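Local atomic coordinates of phospho-2-dehydro-3-deoxyheptonate aldolase/chorismate mutase (Thermus thermophilus, PDB entry 2D8D), a protein that probably converts chorismate to prephenate through its chorismate mutase domain, the part present here, and probably also makes 3-deoxy-7-phosphoheptulonate through its aldolase part. Residues E68-R71 / K72-E76. Numbering follows the deposited sequence.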
loop_
_atom_site.group_PDB
_atom_site.type_symbol
_atom_site.label_atom_id
_atom_site.label_comp_id
_atom_site.label_asym_id
_atom_site.label_seq_id
_atom_site.Cartn_x
_atom_site.Cartn_y
_atom_site.Cartn_z
ATOM N N GLU B 68 2.709 -12.750 6.780
ATOM C CA GLU B 68 3.034 -13.157 5.416
ATOM C C GLU B 68 2.368 -12.247 4.389
ATOM O O GLU B 68 2.948 -11.951 3.344
ATOM C CB GLU B 68 2.604 -14.612 5.187
ATOM C CG GLU B 68 3.136 -15.258 3.907
ATOM C CD GLU B 68 2.508 -14.699 2.644
ATOM O OE1 GLU B 68 1.261 -14.648 2.571
ATOM O OE2 GLU B 68 3.259 -14.319 1.720
ATOM N N THR B 69 1.148 -11.812 4.690
ATOM C CA THR B 69 0.410 -10.926 3.793
ATOM C C THR B 69 1.074 -9.550 3.768
ATOM O O THR B 69 1.242 -8.955 2.703
ATOM C CB THR B 69 -1.060 -10.776 4.238
ATOM O OG1 THR B 69 -1.720 -12.045 4.145
ATOM C CG2 THR B 69 -1.786 -9.770 3.355
ATOM N N ILE B 70 1.446 -9.051 4.943
ATOM C CA ILE B 70 2.114 -7.759 5.026
ATOM C C ILE B 70 3.413 -7.837 4.225
ATOM O O ILE B 70 3.749 -6.928 3.466
ATOM C CB ILE B 70 2.418 -7.383 6.500
ATOM C CG1 ILE B 70 1.109 -7.074 7.235
ATOM C CG2 ILE B 70 3.377 -6.200 6.562
ATOM C CD1 ILE B 70 0.255 -5.998 6.577
ATOM N N ARG B 71 4.137 -8.941 4.383
ATOM C CA ARG B 71 5.389 -9.138 3.664
ATOM C C ARG B 71 5.140 -9.130 2.154
ATOM O O ARG B 71 5.860 -8.480 1.401
ATOM C CB ARG B 71 6.023 -10.466 4.086
ATOM C CG ARG B 71 7.364 -10.770 3.442
ATOM C CD ARG B 71 7.886 -12.121 3.909
ATOM N NE ARG B 71 8.110 -12.145 5.351
ATOM C CZ ARG B 71 9.129 -11.547 5.961
ATOM N NH1 ARG B 71 10.028 -10.874 5.256
ATOM N NH2 ARG B 71 9.244 -11.616 7.280
ATOM N N LYS B 72 4.111 -9.853 1.724
ATOM C CA LYS B 72 3.755 -9.937 0.310
ATOM C C LYS B 72 3.427 -8.568 -0.279
ATOM O O LYS B 72 3.922 -8.201 -1.344
ATOM C CB LYS B 72 2.545 -10.860 0.137
ATOM C CG LYS B 72 2.069 -11.011 -1.300
ATOM C CD LYS B 72 0.700 -11.674 -1.370
ATOM C CE LYS B 72 0.699 -13.039 -0.700
ATOM N NZ LYS B 72 1.677 -13.969 -1.324
ATOM N N LEU B 73 2.582 -7.821 0.419
ATOM C CA LEU B 73 2.178 -6.503 -0.050
ATOM C C LEU B 73 3.357 -5.546 -0.157
ATOM O O LEU B 73 3.505 -4.849 -1.160
ATOM C CB LEU B 73 1.102 -5.925 0.872
ATOM C CG LEU B 73 -0.237 -6.672 0.840
ATOM C CD1 LEU B 73 -1.169 -6.093 1.886
ATOM C CD2 LEU B 73 -0.861 -6.570 -0.547
ATOM N N PHE B 74 4.209 -5.512 0.860
ATOM C CA PHE B 74 5.347 -4.613 0.788
ATOM C C PHE B 74 6.354 -5.041 -0.273
ATOM O O PHE B 74 6.997 -4.192 -0.884
ATOM C CB PHE B 74 5.983 -4.446 2.168
ATOM C CG PHE B 74 5.322 -3.370 2.988
ATOM C CD1 PHE B 74 5.618 -2.028 2.761
ATOM C CD2 PHE B 74 4.357 -3.689 3.938
ATOM C CE1 PHE B 74 4.958 -1.017 3.464
ATOM C CE2 PHE B 74 3.692 -2.685 4.645
ATOM C CZ PHE B 74 3.996 -1.346 4.406
ATOM N N LYS B 75 6.482 -6.343 -0.524
ATOM C CA LYS B 75 7.395 -6.790 -1.574
ATOM C C LYS B 75 6.898 -6.239 -2.913
ATOM O O LYS B 75 7.691 -5.861 -3.771
ATOM C CB LYS B 75 7.469 -8.319 -1.628
ATOM C CG LYS B 75 8.319 -8.923 -0.521
ATOM C CD LYS B 75 8.524 -10.417 -0.720
ATOM C CE LYS B 75 9.269 -10.708 -2.014
ATOM N NZ LYS B 75 10.589 -10.018 -2.068
ATOM N N GLU B 76 5.579 -6.194 -3.082
ATOM C CA GLU B 76 4.984 -5.661 -4.305
ATOM C C GLU B 76 5.270 -4.165 -4.395
ATOM O O GLU B 76 5.585 -3.647 -5.465
ATOM C CB GLU B 76 3.471 -5.899 -4.315
ATOM C CG GLU B 76 3.071 -7.345 -4.549
ATOM C CD GLU B 76 3.519 -7.851 -5.905
ATOM O OE1 GLU B 76 3.152 -7.222 -6.920
ATOM O OE2 GLU B 76 4.237 -8.871 -5.956
#
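Both E68 and K72 send CG anti to the backbone N (chi1 -168° and 179°), then bend further along the chain, E68 at chi2 and K72 at chi3 and chi4. E68 and K72 stand one turn apart, and these bends bring the carboxylate and the ammonium group together. OE2 of E68 lies 3.4 Å from NZ of K72, a salt bridge with a weak hydrogen bond. On the buried side, I70 and F74 lie side by side. CG2 of I70 touches CD2 of F74 at 3.8 Å. The same ring carbon, CD2 of F74, is 3.3 Å from O of I70, which sits at the ring edge, in its plane. T69 CG2 reaches L73 CD1 at 4.0 Å. In the backbone, N of L73 donates a hydrogen bond to O of T69 at 2.9 Å, and N of F74 one to O of I70 at 3.0 Å. F74 also packs on L54 and L57 of helix 47-60 and on I19 of the second subunit. With an alanine here the ring is gone, and I70, L54, L57 and I19 of the second subunit would probably lose the surface they pack on. This is i to i+4 pairing on an amphipathic helix, here helix 67-84 of the all-helical, dimeric type II chorismate mutase fold.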